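Local structure of CpuTA1 (Curtobacterium pusillum, 5K3W) at residues 60-64 with 65-69; 70-73 with 74-77. The protein is a pyridoxal-5'-phosphate-binding protein of the class IV aminotransferase family, with two protein chains in its assembly. All blocks are in the same frame, centred on the assembly; numbering follows the deposited sequence.

Interaction 1. Residues 60-64 with 65-69; sequences AVIDG and HPQAL
Ala60 O receives the backbone N-H of Gln67 at 2.8 Å. The same oxygen also takes a CA-H...O contact from Pro66, with CA 3.3 Å away. The Gln67 N to Ala60 O bond closes the open end of a beta hairpin. The hairpin joins strand 54-62 to the short antiparallel strand 65-66 at the margin of the chain's six-stranded sheet. Its tip is a type I' turn from Ile62 to His65, in which Asp63 and Gly64 both have positive phi. Two bonds tie the turn's ends. His65 N gives its hydrogen to Ile62 O at 2.9 Å, and Ile62 N gives its own to His65 O at 3.0 Å. Val61 and Pro66 form the non-hydrogen-bonded pair. Their side chains lie on one face of the sheet, against helix 90-108, but meet each other loosely. Val61 CG1, anti to its own backbone N (chi1 -173°), rests instead on the carbonyl of His65. Ile62 and His65 occupy the other face, toward helix 290-307. The Gln67 chain runs extended beyond CG and crosses Ile62 at a slant, bringing NE2 to 3.7 Å from Ile62 CG1. Its amide is fixed from outside the hairpin: NE2 bonds to Leu300 O, and OE1 accepts from Gln274 NE2. OE1 also touches Ala60 CB at 3.5 Å. A water joins the strand to the residues leading into the helix, donating to Gln67 O and accepting from Ala60 N at 3.1 Å. At the turn, the His65 ring stacks on His308, the first histidine of what is evidently a C-terminal tag, and brings CD2 to 3.4 Å from Asp63 O.

Interaction 2. Residues 70-73 with 74-77; sequences ELHL and GRLA. With PLP (pyridoxal-5'-phosphate), chain C.
Arg75 reaches from helix 69-82 to the phosphate of pyridoxal-5'-phosphate, three residues on from His72, with which it shares the cofactor pocket. The two sit about one helical turn apart, and their side chains lie side by side, pointing the same way. Arg75 CB starts against the preceding turn, 3.6 Å from Leu71 O. CG is anti to the backbone N (chi1 -169°), and the chain stays extended until it bends at chi3 (65°). Beyond that bend, the guanidinium meets the phosphate with its edge, the phosphorus in its plane. NH1 and NH2 both donate to O3P of the cofactor, each at 2.9 Å. NH1 also makes a longer bond to the ester oxygen O4P, at 3.3 Å. It donates to Ala232 O as well. NH2 has a second partner too, a salt bridge to Glu57 OE1. That carboxylate oxygen is also hydrogen-bonded to His72 ND1, so Glu57 links the imidazole and the guanidinium. The two flat groups are nearly perpendicular, their planes 84° apart. Main-chain bonds from each N-H to the carbonyl four residues earlier hold this part of the helix, among them Leu76 N to His72 O at 2.8 Å. Leu76 itself packs on Val55 and Glu57 of strand 54-62. The imidazole also comes close to the phosphate, with His72 CE1 3.6 Å from O3P.

Overall arrangement
The two interactions follow one another along the chain. Interaction 1 closes the hairpin of strands 54-62 and 65-66. Interaction 2 lies in helix 69-82, which starts at Leu69, still within interaction 1. Ala68, also in interaction 1, is at the N-cap position of that helix. Their centres are 14 Å apart, yet they touch where Gln67 O comes within 3.2 Å of His72 CD2. Strand 54-62 serves both: its end forms the hairpin, while Glu57 farther back meets His72 and Arg75. Helix 90-108 also packs against both. The chain thus turns back from the sheet edge into the helix that carries two residues of the pyridoxal-5'-phosphate pocket.

Interaction 1. Residues 60-64 with 65-69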
loop_
_atom_site.group_PDB
_atom_site.type_symbol
_atom_site.label_atom_id
_atom_site.label_comp_id
_atom_site.label_asym_id
_atom_site.label_seq_id
_atom_site.Cartn_x
_atom_site.Cartn_y
_atom_site.Cartn_z
ATOM N N ALA A 60 -8.956 14.249 -14.073
ATOM C CA ALA A 60 -9.287 15.668 -14.123
ATOM C C ALA A 60 -10.634 15.882 -14.811
ATOM O O ALA A 60 -10.962 15.227 -15.810
ATOM C CB ALA A 60 -8.193 16.449 -14.853
ATOM N N VAL A 61 -11.426 16.803 -14.269
ATOM C CA VAL A 61 -12.718 17.164 -14.844
ATOM C C VAL A 61 -12.660 18.657 -15.150
ATOM O O VAL A 61 -12.761 19.504 -14.251
ATOM C CB VAL A 61 -13.892 16.807 -13.923
ATOM C CG1 VAL A 61 -15.208 17.039 -14.647
ATOM C CG2 VAL A 61 -13.803 15.338 -13.481
ATOM N N ILE A 62 -12.475 18.977 -16.426
ATOM C CA ILE A 62 -12.279 20.337 -16.909
ATOM C C ILE A 62 -13.542 20.749 -17.647
ATOM O O ILE A 62 -13.965 20.073 -18.596
ATOM C CB ILE A 62 -11.036 20.435 -17.810
ATOM C CG1 ILE A 62 -9.793 19.957 -17.050
ATOM C CG2 ILE A 62 -10.800 21.867 -18.269
ATOM C CD1 ILE A 62 -9.473 20.813 -15.829
ATOM N N ASP A 63 -14.164 21.833 -17.192
ATOM C CA ASP A 63 -15.390 22.369 -17.797
ATOM C C ASP A 63 -16.480 21.304 -17.908
ATOM O O ASP A 63 -17.128 21.149 -18.946
ATOM C CB ASP A 63 -15.092 22.989 -19.168
ATOM C CG ASP A 63 -16.249 23.850 -19.692
ATOM O OD1 ASP A 63 -17.093 24.295 -18.877
ATOM O OD2 ASP A 63 -16.311 24.095 -20.919
ATOM N N GLY A 64 -16.686 20.564 -16.823
ATOM C CA GLY A 64 -17.650 19.488 -16.811
ATOM C C GLY A 64 -17.225 18.185 -17.476
ATOM O O GLY A 64 -17.934 17.183 -17.334
ATOM N N HIS A 65 -16.104 18.141 -18.197
ATOM C CA HIS A 65 -15.783 16.892 -18.885
ATOM C C HIS A 65 -14.625 16.171 -18.219
ATOM O O HIS A 65 -13.550 16.759 -18.063
ATOM C CB HIS A 65 -15.432 17.147 -20.354
ATOM C CG HIS A 65 -16.493 17.870 -21.105
ATOM N ND1 HIS A 65 -17.712 17.300 -21.394
ATOM C CD2 HIS A 65 -16.524 19.121 -21.624
ATOM C CE1 HIS A 65 -18.449 18.167 -22.066
ATOM N NE2 HIS A 65 -17.751 19.277 -22.219
ATOM N N PRO A 66 -14.789 14.900 -17.866
ATOM C CA PRO A 66 -13.638 14.093 -17.440
ATOM C C PRO A 66 -12.667 13.883 -18.596
ATOM O O PRO A 66 -13.055 13.463 -19.689
ATOM C CB PRO A 66 -14.280 12.767 -17.006
ATOM C CG PRO A 66 -15.753 13.027 -16.945
ATOM C CD PRO A 66 -16.028 14.113 -17.917
ATOM N N GLN A 67 -11.390 14.149 -18.350
ATOM C CA GLN A 67 -10.395 14.007 -19.404
ATOM C C GLN A 67 -9.939 12.560 -19.554
ATOM O O GLN A 67 -9.653 11.874 -18.568
ATOM C CB GLN A 67 -9.180 14.883 -19.121
ATOM C CG GLN A 67 -9.447 16.357 -19.118
ATOM C CD GLN A 67 -8.160 17.147 -18.993
ATOM O OE1 GLN A 67 -7.260 16.778 -18.235
ATOM N NE2 GLN A 67 -8.053 18.221 -19.755
ATOM N N ALA A 68 -9.845 12.108 -20.805
ATOM C CA ALA A 68 -9.286 10.796 -21.115
ATOM C C ALA A 68 -10.038 9.684 -20.384
ATOM O O ALA A 68 -9.447 8.690 -19.949
ATOM C CB ALA A 68 -7.788 10.752 -20.786
ATOM N N LEU A 69 -11.358 9.843 -20.269
ATOM C CA LEU A 69 -12.138 8.963 -19.400
ATOM C C LEU A 69 -11.963 7.498 -19.780
ATOM O O LEU A 69 -11.829 6.637 -18.903
ATOM C CB LEU A 69 -13.623 9.356 -19.425
ATOM C CG LEU A 69 -14.528 8.534 -18.496
ATOM C CD1 LEU A 69 -14.045 8.611 -17.051
ATOM C CD2 LEU A 69 -15.999 8.925 -18.579
HETATM O O HOH W 1 -7.455 13.212 -16.606
#

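Interaction 2. Residues 70-73 with 74-77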
loop_
_atom_site.group_PDB
_atom_site.type_symbol
_atom_site.label_atom_id
_atom_site.label_comp_id
_atom_site.label_asym_id
_atom_site.label_seq_id
_atom_site.Cartn_x
_atom_site.Cartn_y
_atom_site.Cartn_z
ATOM N N GLU A 70 -11.962 7.191 -21.080
ATOM C CA GLU A 70 -11.894 5.790 -21.496
ATOM C C GLU A 70 -10.518 5.193 -21.212
ATOM O O GLU A 70 -10.422 4.045 -20.774
ATOM C CB GLU A 70 -12.256 5.656 -22.983
ATOM C CG GLU A 70 -12.343 4.221 -23.504
ATOM C CD GLU A 70 -13.557 3.439 -22.976
ATOM O OE1 GLU A 70 -14.523 4.045 -22.475
ATOM O OE2 GLU A 70 -13.551 2.199 -23.063
ATOM N N LEU A 71 -9.447 5.949 -21.464
ATOM C CA LEU A 71 -8.110 5.522 -21.060
ATOM C C LEU A 71 -8.048 5.231 -19.563
ATOM O O LEU A 71 -7.539 4.182 -19.148
ATOM C CB LEU A 71 -7.087 6.594 -21.408
ATOM C CG LEU A 71 -6.376 6.601 -22.745
ATOM C CD1 LEU A 71 -5.207 7.568 -22.618
ATOM C CD2 LEU A 71 -5.899 5.189 -23.097
ATOM N N HIS A 72 -8.538 6.164 -18.732
ATOM C CA HIS A 72 -8.527 5.929 -17.292
ATOM C C HIS A 72 -9.279 4.645 -16.945
ATOM O O HIS A 72 -8.802 3.833 -16.143
ATOM C CB HIS A 72 -9.128 7.122 -16.534
ATOM C CG HIS A 72 -8.197 8.291 -16.377
ATOM N ND1 HIS A 72 -7.141 8.297 -15.486
ATOM C CD2 HIS A 72 -8.177 9.503 -16.981
ATOM C CE1 HIS A 72 -6.501 9.451 -15.562
ATOM N NE2 HIS A 72 -7.115 10.204 -16.457
ATOM N N LEU A 73 -10.459 4.441 -17.537
ATOM C CA LEU A 73 -11.222 3.234 -17.231
ATOM C C LEU A 73 -10.477 1.998 -17.682
ATOM O O LEU A 73 -10.491 0.973 -16.995
ATOM C CB LEU A 73 -12.592 3.274 -17.896
ATOM C CG LEU A 73 -13.573 4.327 -17.390
ATOM C CD1 LEU A 73 -14.900 4.158 -18.131
ATOM C CD2 LEU A 73 -13.756 4.242 -15.870
ATOM N N GLY A 74 -9.856 2.064 -18.863
ATOM C CA GLY A 74 -9.060 0.945 -19.330
ATOM C C GLY A 74 -7.952 0.603 -18.358
ATOM O O GLY A 74 -7.704 -0.575 -18.076
ATOM N N ARG A 75 -7.289 1.634 -17.809
ATOM C CA ARG A 75 -6.181 1.407 -16.894
ATOM C C ARG A 75 -6.671 0.955 -15.529
ATOM O O ARG A 75 -5.988 0.175 -14.860
ATOM C CB ARG A 75 -5.314 2.664 -16.773
ATOM C CG ARG A 75 -3.998 2.422 -16.047
ATOM C CD ARG A 75 -3.126 3.671 -15.995
ATOM N NE ARG A 75 -3.726 4.747 -15.213
ATOM C CZ ARG A 75 -3.271 6.000 -15.177
ATOM N NH1 ARG A 75 -2.203 6.350 -15.883
ATOM N NH2 ARG A 75 -3.884 6.907 -14.428
ATOM N N LEU A 76 -7.854 1.400 -15.107
ATOM C CA LEU A 76 -8.449 0.829 -13.905
ATOM C C LEU A 76 -8.542 -0.686 -14.028
ATOM O O LEU A 76 -8.171 -1.426 -13.104
ATOM C CB LEU A 76 -9.831 1.431 -13.670
ATOM C CG LEU A 76 -10.579 0.994 -12.416
ATOM C CD1 LEU A 76 -9.992 1.659 -11.136
ATOM C CD2 LEU A 76 -12.052 1.316 -12.602
ATOM N N ALA A 77 -9.014 -1.157 -15.191
ATOM C CA ALA A 77 -9.166 -2.589 -15.439
ATOM C C ALA A 77 -7.819 -3.284 -15.437
ATOM O O ALA A 77 -7.676 -4.382 -14.884
ATOM C CB ALA A 77 -9.874 -2.825 -16.783
HETATM N N1 PLP C . 2.804 7.272 -12.013
HETATM C C2 PLP C . 2.050 6.965 -10.919
HETATM C C2A PLP C . 2.601 6.063 -9.831
HETATM C C3 PLP C . 0.767 7.470 -10.817
HETATM O O3 PLP C . 0.018 7.120 -9.684
HETATM C C4 PLP C . 0.262 8.270 -11.813
HETATM C C4A PLP C . -1.114 8.876 -11.753
HETATM C C5 PLP C . 1.015 8.583 -12.903
HETATM C C6 PLP C . 2.298 8.068 -12.999
HETATM C C5A PLP C . 0.447 9.494 -13.986
HETATM O O4P PLP C . -0.746 8.988 -14.556
HETATM P P PLP C . -1.854 9.980 -15.134
HETATM O O1P PLP C . -1.234 10.970 -16.094
HETATM O O2P PLP C . -2.556 10.721 -14.022
HETATM O O3P PLP C . -2.877 9.187 -15.905
#